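Local coordinates for protein CAS6A (Thermus thermophilus, PDB 4C97) that is a Cas6 endoribonuclease of CRISPR antiviral defence that probably cuts precursor CRISPR RNA into shorter guide units, at residues V6-V11 against A105-Y110; L19-G24 against L88-R93; R77-E82 against V97-H102; P118-A123 against P205-E210; A127-F132 against G195-V200. The protein carries 1 engineered substitution. One frame throughout, in Å; residues are numbered along the deposited sequence. Where two conformers were deposited one is given.

The five contacts sample two ferredoxin-like halves, a tandem plan known from Cas6 and other RAMP proteins. Contacts 1, 2 and 3 all draw on strand 91-109 of the first half. Contacts 1 and 3 are direct neighbours, with centres about 12 Å apart: Val107 packs on Gln99, and Leu98 N lies 2.8 Å from Val11 O, a probable hydrogen bond. Contact 2 is about 22 Å from contact 1, centre to centre. Contacts 4 and 5 belong to the second half and touch where Ala123 meets Arg199. Contacts 2 and 4 mark the extremes, with centres about 40 Å apart. Catalysis cannot be assigned to any of the five.

Contact 1: residues V6-V11 against A105-Y110; sequences VLAALV and AGVSTY
Leu7 and Tyr110 meet at the end of an antiparallel strand pair, and the leucine can be followed atom by atom. Its CB lies 4.1 Å from Tyr110 CE1. A chi1 of 68° then sets CG between the backbone N and the carbonyl carbon, a crowded position from which the two methyls part. CD1 goes over a face of the tyrosine ring, 4.3 Å from its centroid and 26° off the normal, a CH-pi contact. CD2, over the rim, meets the backbone, 3.6 Å from Thr109 C and close to Ser108 O. The tyrosine hydroxyl is bonded beyond the contact, to Leu66 O. Strands 6-15 and 91-109 are the first and last long strands of a ferredoxin-like domain and run side by side in the interior of its sheet. Leu7 and Ser108 form one hydrogen-bonded pair and Ala9 and Gly106 the next; in the latter, Ala9 N reaches Gly106 O at 2.7 Å. On the face opposite Leu7, Val6 CG2 touches Val107 CG1 at 3.7 Å, while Ala8 CB sits 3.9 Å from Val107 CG2. This face looks toward helix 68-79, whose Tyr71 touches both Val6 and Ala8; Leu7 packs on Phe221 and Tyr224 of helix 209-225.

Contact 2: residues L19-G24 against L88-R93; sequences LPEPLG and LGPPFR
With chi1 at -67°, Glu21 carries CG beside its own backbone N, and the extended chain beyond lays the carboxylate alongside the turn at Gly89 and Pro90. Phe92 adopts nearly the same first torsion, -62°, which swings its ring toward the peptide joining Leu19 to Pro20. The glutamate meets carbon atoms of this turn: Glu21 CD is 3.8 Å from Pro90 CD, and Glu21 OE1 is 3.6 Å from Gly89 CA, where no side chain stands in the way. Phe92 brings its far end, CZ, to 3.6 Å from Leu19 C, with Leu19 O near the ring plane at the edge; the pyrrolidine of Pro20 crosses the phenylalanine at about a right angle. One backbone hydrogen bond crosses the contact, from Glu21 N to Leu88 O, 2.9 Å long and nearly straight at 169°. It fixes the residue at the N-cap position of helix 22-36 against the loop that leads out of edge strand 85-87. Another glycine serves close approach here, for Gly24 CA comes within 3.7 Å of Gly89 N. Leu14 of strand 6-15 touches Pro20, Leu88 and Phe92. Chemically, one backbone hydrogen bond links helix start and turn, and proline, leucine and phenylalanine carbons supply most of the rest; across this contact the Glu21 carboxylate meets CH groups, with no opposite charge.

Contact 3: residues R77-E82 against V97-H102; sequences RLYALE and VLQEGH
Tyr79 spreads its ring over Val97, whose CG1 methyl stands 4.1 Å from the ring centroid and 15° off the normal, a CH-pi contact displaced toward the rim. The same ring brings CE1 to 3.2 Å from Val97 O. At its far end Tyr79 OH donates to Gln99 OE1 over 3.1 Å, the ring and amide planes being turned 65° apart. Gln99 reaches the hydroxyl by a chi1 of 64°, which lifts its extended chain toward the tyrosine. The other methyl of the valine, Val97 CG2, lies 3.4 Å from Leu78 O and 3.7 Å from Glu82 CG, leaving Val97 enclosed by three residues of the opposing segment. A type I turn from Tyr79 to Glu82 brings the glutamate back to the strand, where Glu82 OE2 accepts the Val97 N-H at 2.9 Å through its anti lone pair. The carboxylate thus takes up a backbone donor of the strand. Around this junction helix 68-79 packs on the ferredoxin-like sheet: Leu78 and Tyr79 both touch Leu10 of strand 6-15, the neighbour of strand 91-109, while Leu78 also meets Leu32 and Leu81 meets Phe28 on helix 22-36, the first helix of the domain.

Contact 4: residues P118-A123 against P205-E210; sequences PSRDLA and PRATEE
Arg120 loses far more surface to this contact than any other residue, and it does so by reaching along Ala207. Its CG touches Ala207 CB at 3.9 Å, after which the chain bends at chi3 and carries the guanidinium across the backbone of Arg206 and Ala207. In the conformer described, one of two deposited, Arg120 NH2 comes to 2.8 Å from Ala207 O, but the angle is poor and no hydrogen bond results. The group also turns its edge to Arg206, with NH2 3.4 Å from Arg206 C. All these approaches of the guanidinium, including that to Arg206 NH1, belong to one conformer and are doubtful. Ala207, the one buried residue among those that touch, offers its methyl to the aliphatic part of the arginine. Pro118 supplies the third sizeable patch: its CG rests 4.1 Å from Glu209 CG, and Pro118 CB is 3.9 Å from Glu209 O. A chi1 of -178° puts Glu209 CG beside the proline, and the extended chain beyond carries the carboxylate past it. From Ser119 to Asp121 the chain makes an ST turn, in which Ser119 OG accepts from Asp121 N at 3.1 Å, just ahead of strand 121-127. Asp121 then joins a salt bridge to Arg178 and a hydrogen bond to His203. The contact therefore lies at the surface where strand 121-127 begins beside strand 199-203, and where the loop after that neighbour enters helix 209-225; Thr208 caps this helix, and Pro118 and Ala207 both reach its Ala212.

Contact 5: residues A127-F132 against G195-V200; sequences ASPTFF and GFVGRV
Thr130 and Phe196 form an antiparallel hydrogen-bonded pair where two segments that each turn a corner, one at Ser128 and the other at Gly198, come together. The bond from Phe196 N to Thr130 O is 2.9 Å long, with an angle of 151° at the hydrogen. Its partner, from Thr130 N to Phe196 O, measures 3.0 Å and is more bent, at 133°. Gly195, having no side chain, lies close: its CA stands 3.2 Å from Thr130 O and 3.7 Å from Pro129 CB. Strand 194-197 is an edge strand of the second ferredoxin-like sheet, where it pairs with strand 176-186. The chain leaves that sheet after strand 121-127, and strand 129-134 joins strand 137-139 in a small hairpin, which the contact stitches to the sheet edge. The Pro129 ring and the Val197 side chain run alongside each other in one direction. Val197 CG2 comes to 3.5 Å from Pro129 N and also touches the carbonyl carbon of Ser128. A chi1 of -59° places Thr130 OG1 beside its own backbone N, where it donates to Ser128 O over 3.0 Å and braces the corner. Ser128 OG bonds Gly234 O and Arg237 N, part of what is probably the glycine-rich loop of RAMP proteins. Phe131 turns a ring edge to Gly195 CA, CD2 being 4.2 Å away, and meets Tyr235 of the same loop edge-to-face.

Contact 1: residues V6-V11 against A105-Y110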
# COMPACT_ATOMS: atom_id res chain seq x y z
N VAL A 6 1.74 1.85 15.91
CA VAL A 6 0.81 1.04 15.15
C VAL A 6 0.70 1.48 13.70
O VAL A 6 0.78 2.66 13.37
CB VAL A 6 -0.61 1.12 15.77
CG1 VAL A 6 -1.16 2.51 15.68
CG2 VAL A 6 -1.57 0.18 15.12
N LEU A 7 0.53 0.50 12.82
CA LEU A 7 -0.02 0.80 11.52
C LEU A 7 -1.03 -0.27 11.19
O LEU A 7 -0.97 -1.38 11.75
CB LEU A 7 1.06 0.98 10.45
CG LEU A 7 1.90 -0.20 10.01
CD1 LEU A 7 2.77 0.24 8.84
CD2 LEU A 7 2.77 -0.78 11.11
N ALA A 8 -1.99 0.07 10.34
CA ALA A 8 -3.13 -0.81 10.14
C ALA A 8 -3.73 -0.67 8.76
O ALA A 8 -3.64 0.38 8.13
CB ALA A 8 -4.18 -0.52 11.18
N ALA A 9 -4.32 -1.77 8.29
CA ALA A 9 -5.13 -1.78 7.08
C ALA A 9 -6.41 -2.46 7.44
O ALA A 9 -6.44 -3.66 7.75
CB ALA A 9 -4.41 -2.53 5.96
N LEU A 10 -7.49 -1.68 7.43
CA LEU A 10 -8.80 -2.21 7.71
C LEU A 10 -9.57 -2.41 6.42
O LEU A 10 -9.57 -1.54 5.54
CB LEU A 10 -9.57 -1.24 8.61
CG LEU A 10 -9.17 -1.24 10.08
CD1 LEU A 10 -7.77 -0.75 10.30
CD2 LEU A 10 -10.16 -0.37 10.85
N VAL A 11 -10.24 -3.55 6.33
CA VAL A 11 -11.01 -3.90 5.15
C VAL A 11 -12.51 -3.76 5.40
O VAL A 11 -13.04 -4.28 6.38
CB VAL A 11 -10.72 -5.33 4.68
CG1 VAL A 11 -11.69 -5.76 3.58
CG2 VAL A 11 -9.27 -5.43 4.14
N ALA A 105 -6.34 -7.30 5.13
CA ALA A 105 -6.51 -6.67 6.43
C ALA A 105 -5.31 -7.01 7.32
O ALA A 105 -4.81 -8.12 7.29
CB ALA A 105 -7.77 -7.17 7.09
N GLY A 106 -4.88 -6.07 8.14
CA GLY A 106 -3.88 -6.38 9.14
C GLY A 106 -3.59 -5.21 10.04
O GLY A 106 -3.88 -4.08 9.70
N VAL A 107 -3.05 -5.49 11.22
CA VAL A 107 -2.61 -4.45 12.13
C VAL A 107 -1.27 -4.91 12.67
O VAL A 107 -1.11 -6.09 13.00
CB VAL A 107 -3.57 -4.25 13.30
CG1 VAL A 107 -3.10 -3.07 14.14
CG2 VAL A 107 -4.96 -4.02 12.81
N SER A 108 -0.32 -3.99 12.73
CA SER A 108 1.03 -4.32 13.19
C SER A 108 1.67 -3.10 13.83
O SER A 108 1.00 -2.09 14.12
CB SER A 108 1.89 -4.85 12.04
OG SER A 108 3.04 -5.51 12.56
N THR A 109 2.98 -3.18 14.04
CA THR A 109 3.71 -2.06 14.60
C THR A 109 4.98 -1.87 13.80
O THR A 109 5.47 -2.81 13.13
CB THR A 109 4.12 -2.29 16.07
OG1 THR A 109 5.03 -3.38 16.12
CG2 THR A 109 2.91 -2.57 16.96
N TYR A 110 5.54 -0.67 13.86
CA TYR A 110 6.74 -0.41 13.07
C TYR A 110 7.91 -1.31 13.48
O TYR A 110 8.59 -1.84 12.60
CB TYR A 110 7.14 1.07 13.07
CG TYR A 110 6.28 1.87 12.09
CD1 TYR A 110 5.07 2.44 12.47
CD2 TYR A 110 6.68 2.01 10.79
CE1 TYR A 110 4.30 3.15 11.56
CE2 TYR A 110 5.91 2.71 9.87
CZ TYR A 110 4.73 3.26 10.26
OH TYR A 110 3.98 3.94 9.33

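Contact 2: residues L19-G24 against L88-R93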
# COMPACT_ATOMS: atom_id res chain seq x y z
N LEU A 19 -18.25 -2.33 -8.06
CA LEU A 19 -17.07 -2.18 -7.24
C LEU A 19 -16.90 -0.74 -6.82
O LEU A 19 -17.40 0.16 -7.48
CB LEU A 19 -15.83 -2.63 -8.00
CG LEU A 19 -15.75 -4.14 -8.18
CD1 LEU A 19 -15.38 -4.46 -9.61
CD2 LEU A 19 -14.75 -4.72 -7.19
N PRO A 20 -16.20 -0.53 -5.72
CA PRO A 20 -15.91 0.86 -5.37
C PRO A 20 -15.13 1.55 -6.46
O PRO A 20 -14.42 0.89 -7.24
CB PRO A 20 -15.03 0.72 -4.12
CG PRO A 20 -15.29 -0.60 -3.60
CD PRO A 20 -15.58 -1.46 -4.77
N GLU A 21 -15.30 2.87 -6.54
CA GLU A 21 -14.62 3.71 -7.49
C GLU A 21 -13.58 4.53 -6.74
O GLU A 21 -13.81 4.94 -5.61
CB GLU A 21 -15.62 4.62 -8.18
CG GLU A 21 -16.58 3.84 -9.04
CD GLU A 21 -17.65 4.70 -9.66
OE1 GLU A 21 -17.70 5.92 -9.38
OE2 GLU A 21 -18.45 4.14 -10.45
N PRO A 22 -12.39 4.73 -7.34
CA PRO A 22 -11.29 5.44 -6.68
C PRO A 22 -11.67 6.78 -6.05
O PRO A 22 -11.43 7.04 -4.87
CB PRO A 22 -10.31 5.66 -7.82
CG PRO A 22 -10.53 4.52 -8.73
CD PRO A 22 -11.97 4.13 -8.61
N LEU A 23 -12.27 7.65 -6.86
CA LEU A 23 -12.65 8.97 -6.36
C LEU A 23 -13.77 8.92 -5.31
O LEU A 23 -13.72 9.66 -4.32
CB LEU A 23 -12.97 9.91 -7.51
CG LEU A 23 -11.65 10.22 -8.21
CD1 LEU A 23 -11.85 10.39 -9.67
CD2 LEU A 23 -10.98 11.44 -7.59
N GLY A 24 -14.74 8.03 -5.48
CA GLY A 24 -15.78 7.91 -4.46
C GLY A 24 -15.21 7.41 -3.13
O GLY A 24 -15.57 7.90 -2.03
N LEU A 88 -19.41 4.82 -2.27
CA LEU A 88 -18.01 4.71 -2.67
C LEU A 88 -18.00 4.72 -4.18
O LEU A 88 -17.40 3.86 -4.82
CB LEU A 88 -17.42 3.40 -2.16
CG LEU A 88 -17.56 3.16 -0.66
CD1 LEU A 88 -17.05 1.78 -0.28
CD2 LEU A 88 -16.84 4.23 0.13
N GLY A 89 -18.68 5.71 -4.74
CA GLY A 89 -19.13 5.65 -6.12
C GLY A 89 -20.54 5.10 -6.02
O GLY A 89 -21.45 5.80 -5.56
N PRO A 90 -20.72 3.83 -6.39
CA PRO A 90 -22.03 3.24 -6.07
C PRO A 90 -22.25 3.16 -4.56
O PRO A 90 -21.28 3.22 -3.79
CB PRO A 90 -21.91 1.82 -6.64
CG PRO A 90 -20.79 1.86 -7.62
CD PRO A 90 -19.84 2.90 -7.11
N PRO A 91 -23.51 2.99 -4.14
CA PRO A 91 -23.81 2.76 -2.72
C PRO A 91 -23.54 1.31 -2.33
O PRO A 91 -23.84 0.40 -3.10
CB PRO A 91 -25.30 3.06 -2.64
CG PRO A 91 -25.82 2.72 -4.01
CD PRO A 91 -24.73 3.10 -4.96
N PHE A 92 -22.97 1.11 -1.14
CA PHE A 92 -22.78 -0.23 -0.59
C PHE A 92 -23.20 -0.22 0.85
O PHE A 92 -23.09 0.80 1.53
CB PHE A 92 -21.30 -0.64 -0.64
CG PHE A 92 -20.73 -0.72 -2.03
CD1 PHE A 92 -20.85 -1.89 -2.77
CD2 PHE A 92 -20.09 0.36 -2.58
CE1 PHE A 92 -20.32 -1.97 -4.05
CE2 PHE A 92 -19.55 0.29 -3.86
CZ PHE A 92 -19.68 -0.87 -4.59
N ARG A 93 -23.64 -1.36 1.33
CA ARG A 93 -23.79 -1.56 2.75
C ARG A 93 -22.51 -2.21 3.29
O ARG A 93 -21.97 -3.14 2.69
CB ARG A 93 -25.02 -2.42 3.02
CG ARG A 93 -25.25 -2.73 4.47
CD ARG A 93 -26.61 -3.36 4.69
NE ARG A 93 -27.65 -2.64 3.95
CZ ARG A 93 -28.24 -1.52 4.37
NH1 ARG A 93 -27.90 -0.98 5.54
NH2 ARG A 93 -29.17 -0.94 3.63

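Contact 3: residues R77-E82 against V97-H102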
# COMPACT_ATOMS: atom_id res chain seq x y z
N ARG A 77 -14.39 5.06 14.15
CA ARG A 77 -15.35 5.63 13.22
C ARG A 77 -15.60 4.65 12.07
O ARG A 77 -16.73 4.48 11.62
CB ARG A 77 -14.85 6.98 12.71
CG ARG A 77 -15.79 7.70 11.77
CD ARG A 77 -16.92 8.41 12.51
NE ARG A 77 -17.92 8.92 11.58
CZ ARG A 77 -18.77 8.14 10.90
NH1 ARG A 77 -18.73 6.82 11.04
NH2 ARG A 77 -19.64 8.69 10.07
N LEU A 78 -14.55 3.96 11.62
CA LEU A 78 -14.73 2.94 10.60
C LEU A 78 -15.56 1.79 11.14
O LEU A 78 -16.49 1.33 10.48
CB LEU A 78 -13.39 2.44 10.05
CG LEU A 78 -12.60 3.47 9.23
CD1 LEU A 78 -11.20 2.94 8.94
CD2 LEU A 78 -13.31 3.82 7.94
N TYR A 79 -15.28 1.33 12.36
CA TYR A 79 -16.08 0.25 12.93
C TYR A 79 -17.57 0.60 13.04
O TYR A 79 -18.41 -0.28 12.87
CB TYR A 79 -15.52 -0.19 14.28
CG TYR A 79 -14.37 -1.14 14.09
CD1 TYR A 79 -14.58 -2.46 13.74
CD2 TYR A 79 -13.06 -0.70 14.22
CE1 TYR A 79 -13.53 -3.33 13.55
CE2 TYR A 79 -12.00 -1.56 14.03
CZ TYR A 79 -12.24 -2.87 13.70
OH TYR A 79 -11.18 -3.73 13.51
N ALA A 80 -17.89 1.86 13.28
CA ALA A 80 -19.28 2.27 13.41
C ALA A 80 -20.02 2.21 12.07
O ALA A 80 -21.24 2.37 12.04
CB ALA A 80 -19.37 3.67 13.98
N LEU A 81 -19.30 1.97 10.98
CA LEU A 81 -19.93 1.88 9.66
C LEU A 81 -20.64 0.55 9.44
O LEU A 81 -21.45 0.43 8.52
CB LEU A 81 -18.89 2.09 8.55
CG LEU A 81 -18.22 3.46 8.52
CD1 LEU A 81 -17.10 3.47 7.50
CD2 LEU A 81 -19.25 4.56 8.23
N GLU A 82 -20.33 -0.45 10.26
CA GLU A 82 -20.99 -1.75 10.17
C GLU A 82 -22.51 -1.62 10.21
O GLU A 82 -23.07 -1.01 11.11
CB GLU A 82 -20.52 -2.68 11.29
CG GLU A 82 -19.06 -3.09 11.17
CD GLU A 82 -18.74 -4.36 11.93
OE1 GLU A 82 -19.36 -4.59 13.00
OE2 GLU A 82 -17.87 -5.13 11.46
N VAL A 97 -16.23 -4.67 9.15
CA VAL A 97 -14.97 -3.96 9.12
C VAL A 97 -13.95 -4.86 9.79
O VAL A 97 -14.06 -5.16 10.98
CB VAL A 97 -15.08 -2.62 9.85
CG1 VAL A 97 -13.76 -1.89 9.85
CG2 VAL A 97 -16.16 -1.76 9.20
N LEU A 98 -12.95 -5.28 9.02
CA LEU A 98 -12.00 -6.30 9.45
C LEU A 98 -10.57 -5.77 9.61
O LEU A 98 -10.08 -5.04 8.75
CB LEU A 98 -11.97 -7.43 8.42
CG LEU A 98 -13.32 -8.08 8.11
CD1 LEU A 98 -13.12 -9.15 7.06
CD2 LEU A 98 -13.93 -8.66 9.38
N GLN A 99 -9.92 -6.16 10.71
CA GLN A 99 -8.50 -5.91 10.91
C GLN A 99 -7.69 -7.21 10.80
O GLN A 99 -6.47 -7.21 10.91
CB GLN A 99 -8.28 -5.27 12.28
CG GLN A 99 -8.65 -6.16 13.44
CD GLN A 99 -8.29 -5.54 14.77
OE1 GLN A 99 -8.50 -4.35 14.99
NE2 GLN A 99 -7.73 -6.35 15.67
N GLU A 100 -8.40 -8.32 10.62
CA GLU A 100 -7.80 -9.64 10.46
C GLU A 100 -8.85 -10.46 9.75
O GLU A 100 -10.01 -10.06 9.65
CB GLU A 100 -7.46 -10.25 11.82
CG GLU A 100 -8.67 -10.50 12.72
CD GLU A 100 -8.29 -11.05 14.10
OE1 GLU A 100 -7.44 -11.96 14.17
OE2 GLU A 100 -8.85 -10.56 15.10
N GLY A 101 -8.47 -11.63 9.26
CA GLY A 101 -9.42 -12.52 8.64
C GLY A 101 -9.81 -12.11 7.23
O GLY A 101 -10.86 -12.51 6.74
N HIS A 102 -8.98 -11.29 6.60
CA HIS A 102 -9.12 -11.00 5.18
C HIS A 102 -7.69 -10.84 4.67
O HIS A 102 -6.85 -10.32 5.40
CB HIS A 102 -9.92 -9.71 4.96
CG HIS A 102 -10.21 -9.41 3.52
ND1 HIS A 102 -9.29 -8.84 2.68
CD2 HIS A 102 -11.34 -9.60 2.79
CE1 HIS A 102 -9.83 -8.71 1.47
NE2 HIS A 102 -11.07 -9.15 1.52

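Contact 4: residues P118-A123 against P205-E210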
# COMPACT_ATOMS: atom_id res chain seq x y z
N PRO A 118 16.28 -11.26 7.62
CA PRO A 118 16.87 -10.52 6.51
C PRO A 118 16.94 -11.43 5.31
O PRO A 118 17.16 -12.63 5.43
CB PRO A 118 18.26 -10.16 7.02
CG PRO A 118 18.54 -11.09 8.15
CD PRO A 118 17.21 -11.43 8.74
N SER A 119 16.75 -10.85 4.14
CA SER A 119 16.92 -11.60 2.94
C SER A 119 17.39 -10.66 1.86
O SER A 119 16.98 -9.50 1.84
CB SER A 119 15.62 -12.28 2.51
OG SER A 119 15.80 -12.90 1.25
N ARG A 120 18.24 -11.16 0.98
CA ARG A 120 18.68 -10.42 -0.21
C ARG A 120 17.59 -10.31 -1.26
O ARG A 120 17.68 -9.47 -2.15
CB ARG A 120 19.90 -11.11 -0.82
CG ARG A 120 21.08 -11.10 0.10
CD ARG A 120 22.29 -11.70 -0.55
NE ARG A 120 23.50 -11.07 -0.02
CZ ARG A 120 24.32 -11.61 0.88
NH1 ARG A 120 24.09 -12.82 1.38
NH2 ARG A 120 25.38 -10.92 1.27
N ASP A 121 16.57 -11.15 -1.15
CA ASP A 121 15.49 -11.20 -2.12
C ASP A 121 14.20 -10.59 -1.58
O ASP A 121 13.88 -10.72 -0.39
CB ASP A 121 15.16 -12.64 -2.52
CG ASP A 121 16.31 -13.33 -3.22
OD1 ASP A 121 17.06 -12.66 -3.95
OD2 ASP A 121 16.43 -14.56 -3.02
N LEU A 122 13.47 -9.90 -2.44
CA LEU A 122 12.15 -9.40 -2.09
C LEU A 122 11.22 -9.58 -3.27
O LEU A 122 11.41 -8.98 -4.34
CB LEU A 122 12.20 -7.93 -1.65
CG LEU A 122 10.82 -7.29 -1.38
CD1 LEU A 122 10.12 -7.97 -0.21
CD2 LEU A 122 10.96 -5.82 -1.18
N ALA A 123 10.23 -10.45 -3.09
CA ALA A 123 9.22 -10.68 -4.12
C ALA A 123 8.01 -9.83 -3.79
O ALA A 123 7.42 -9.99 -2.74
CB ALA A 123 8.82 -12.14 -4.17
N PRO A 205 22.53 -7.74 -4.36
CA PRO A 205 23.79 -8.48 -4.27
C PRO A 205 24.61 -8.02 -3.09
O PRO A 205 24.68 -6.82 -2.81
CB PRO A 205 24.51 -8.11 -5.57
CG PRO A 205 23.44 -7.66 -6.48
CD PRO A 205 22.40 -7.01 -5.62
N ARG A 206 25.24 -8.99 -2.44
CA ARG A 206 26.14 -8.79 -1.31
C ARG A 206 25.55 -7.90 -0.23
O ARG A 206 26.28 -7.13 0.40
CB ARG A 206 27.48 -8.21 -1.77
CG ARG A 206 28.17 -9.03 -2.86
CD ARG A 206 28.87 -10.31 -2.32
NE ARG A 206 30.04 -10.07 -1.46
CZ ARG A 206 30.08 -10.26 -0.14
NH1 ARG A 206 29.01 -10.67 0.53
NH2 ARG A 206 31.20 -10.02 0.52
N ALA A 207 24.25 -8.00 -0.00
CA ALA A 207 23.64 -7.23 1.07
C ALA A 207 24.30 -7.54 2.40
O ALA A 207 24.51 -8.70 2.76
CB ALA A 207 22.15 -7.53 1.18
N THR A 208 24.60 -6.49 3.17
CA THR A 208 24.93 -6.69 4.58
C THR A 208 23.68 -7.17 5.31
O THR A 208 22.57 -7.07 4.77
CB THR A 208 25.38 -5.40 5.22
OG1 THR A 208 24.28 -4.49 5.26
CG2 THR A 208 26.53 -4.77 4.44
N GLU A 209 23.83 -7.66 6.53
CA GLU A 209 22.66 -8.06 7.32
C GLU A 209 21.70 -6.88 7.48
O GLU A 209 20.50 -7.02 7.28
CB GLU A 209 23.05 -8.59 8.70
CG GLU A 209 21.81 -9.07 9.53
CD GLU A 209 22.16 -9.70 10.87
OE1 GLU A 209 23.36 -9.81 11.21
OE2 GLU A 209 21.22 -10.10 11.60
N GLU A 210 22.24 -5.71 7.82
CA GLU A 210 21.43 -4.52 8.01
C GLU A 210 20.64 -4.15 6.74
O GLU A 210 19.43 -3.87 6.76
CB GLU A 210 22.32 -3.35 8.45
CG GLU A 210 21.58 -2.06 8.68
CD GLU A 210 22.49 -0.90 9.09
OE1 GLU A 210 23.66 -0.88 8.64
OE2 GLU A 210 22.03 -0.02 9.85

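Contact 5: residues A127-F132 against G195-V200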
# COMPACT_ATOMS: atom_id res chain seq x y z
N ALA A 127 -0.76 -5.54 -7.06
CA ALA A 127 -2.13 -6.04 -7.14
C ALA A 127 -3.09 -5.02 -7.75
O ALA A 127 -4.23 -5.37 -8.06
CB ALA A 127 -2.62 -6.46 -5.75
N SER A 128 -2.66 -3.77 -7.86
CA SER A 128 -3.41 -2.78 -8.62
C SER A 128 -2.39 -1.97 -9.41
O SER A 128 -1.21 -2.01 -9.11
CB SER A 128 -4.23 -1.89 -7.69
OG SER A 128 -3.42 -0.91 -7.09
N PRO A 129 -2.84 -1.23 -10.42
CA PRO A 129 -1.85 -0.60 -11.30
C PRO A 129 -0.91 0.34 -10.53
O PRO A 129 -1.36 1.16 -9.74
CB PRO A 129 -2.72 0.16 -12.31
CG PRO A 129 -4.00 -0.64 -12.35
CD PRO A 129 -4.22 -1.03 -10.91
N THR A 130 0.38 0.18 -10.77
CA THR A 130 1.42 0.87 -10.02
C THR A 130 2.25 1.73 -10.95
O THR A 130 2.70 1.27 -12.01
CB THR A 130 2.30 -0.17 -9.30
OG1 THR A 130 1.50 -0.97 -8.41
CG2 THR A 130 3.40 0.50 -8.52
N PHE A 131 2.45 2.99 -10.58
CA PHE A 131 3.20 3.92 -11.40
C PHE A 131 3.86 5.00 -10.55
O PHE A 131 3.61 5.12 -9.33
CB PHE A 131 2.32 4.52 -12.52
CG PHE A 131 1.10 5.26 -12.02
CD1 PHE A 131 1.16 6.61 -11.73
CD2 PHE A 131 -0.11 4.60 -11.85
CE1 PHE A 131 0.04 7.30 -11.29
CE2 PHE A 131 -1.23 5.30 -11.40
CZ PHE A 131 -1.14 6.63 -11.12
N PHE A 132 4.73 5.78 -11.20
CA PHE A 132 5.59 6.76 -10.54
C PHE A 132 5.57 8.04 -11.32
O PHE A 132 5.32 8.05 -12.51
CB PHE A 132 7.04 6.22 -10.46
CG PHE A 132 7.10 4.88 -9.83
CD1 PHE A 132 7.20 4.76 -8.46
CD2 PHE A 132 6.94 3.73 -10.59
CE1 PHE A 132 7.18 3.53 -7.86
CE2 PHE A 132 6.93 2.51 -10.02
CZ PHE A 132 7.04 2.40 -8.63
N GLY A 195 -0.44 1.62 -15.29
CA GLY A 195 0.32 1.12 -14.17
C GLY A 195 0.56 -0.37 -14.26
O GLY A 195 -0.24 -1.11 -14.81
N PHE A 196 1.71 -0.79 -13.72
CA PHE A 196 2.08 -2.20 -13.71
C PHE A 196 1.29 -3.02 -12.71
O PHE A 196 1.06 -2.58 -11.58
CB PHE A 196 3.56 -2.33 -13.36
CG PHE A 196 4.08 -3.74 -13.44
CD1 PHE A 196 4.46 -4.27 -14.65
CD2 PHE A 196 4.21 -4.53 -12.30
CE1 PHE A 196 4.93 -5.56 -14.73
CE2 PHE A 196 4.70 -5.82 -12.38
CZ PHE A 196 5.06 -6.33 -13.58
N VAL A 197 0.90 -4.21 -13.14
CA VAL A 197 0.32 -5.24 -12.29
C VAL A 197 1.05 -6.54 -12.57
O VAL A 197 1.29 -6.88 -13.75
CB VAL A 197 -1.19 -5.41 -12.57
CG1 VAL A 197 -1.78 -6.57 -11.80
CG2 VAL A 197 -1.94 -4.14 -12.19
N GLY A 198 1.37 -7.28 -11.50
CA GLY A 198 2.16 -8.49 -11.68
C GLY A 198 3.12 -8.74 -10.54
O GLY A 198 2.88 -8.29 -9.44
N ARG A 199 4.19 -9.48 -10.82
CA ARG A 199 5.11 -9.88 -9.77
C ARG A 199 6.53 -9.55 -10.19
O ARG A 199 6.94 -9.84 -11.33
CB ARG A 199 4.99 -11.39 -9.54
CG ARG A 199 5.91 -11.97 -8.50
CD ARG A 199 5.57 -13.45 -8.32
NE ARG A 199 6.24 -14.07 -7.18
CZ ARG A 199 7.48 -14.54 -7.22
NH1 ARG A 199 8.19 -14.44 -8.33
NH2 ARG A 199 8.01 -15.10 -6.14
N VAL A 200 7.28 -8.95 -9.26
CA VAL A 200 8.70 -8.70 -9.51
C VAL A 200 9.50 -9.24 -8.33
O VAL A 200 9.12 -9.03 -7.18
CB VAL A 200 8.98 -7.19 -9.69
CG1 VAL A 200 10.45 -6.99 -10.02
CG2 VAL A 200 8.11 -6.60 -10.79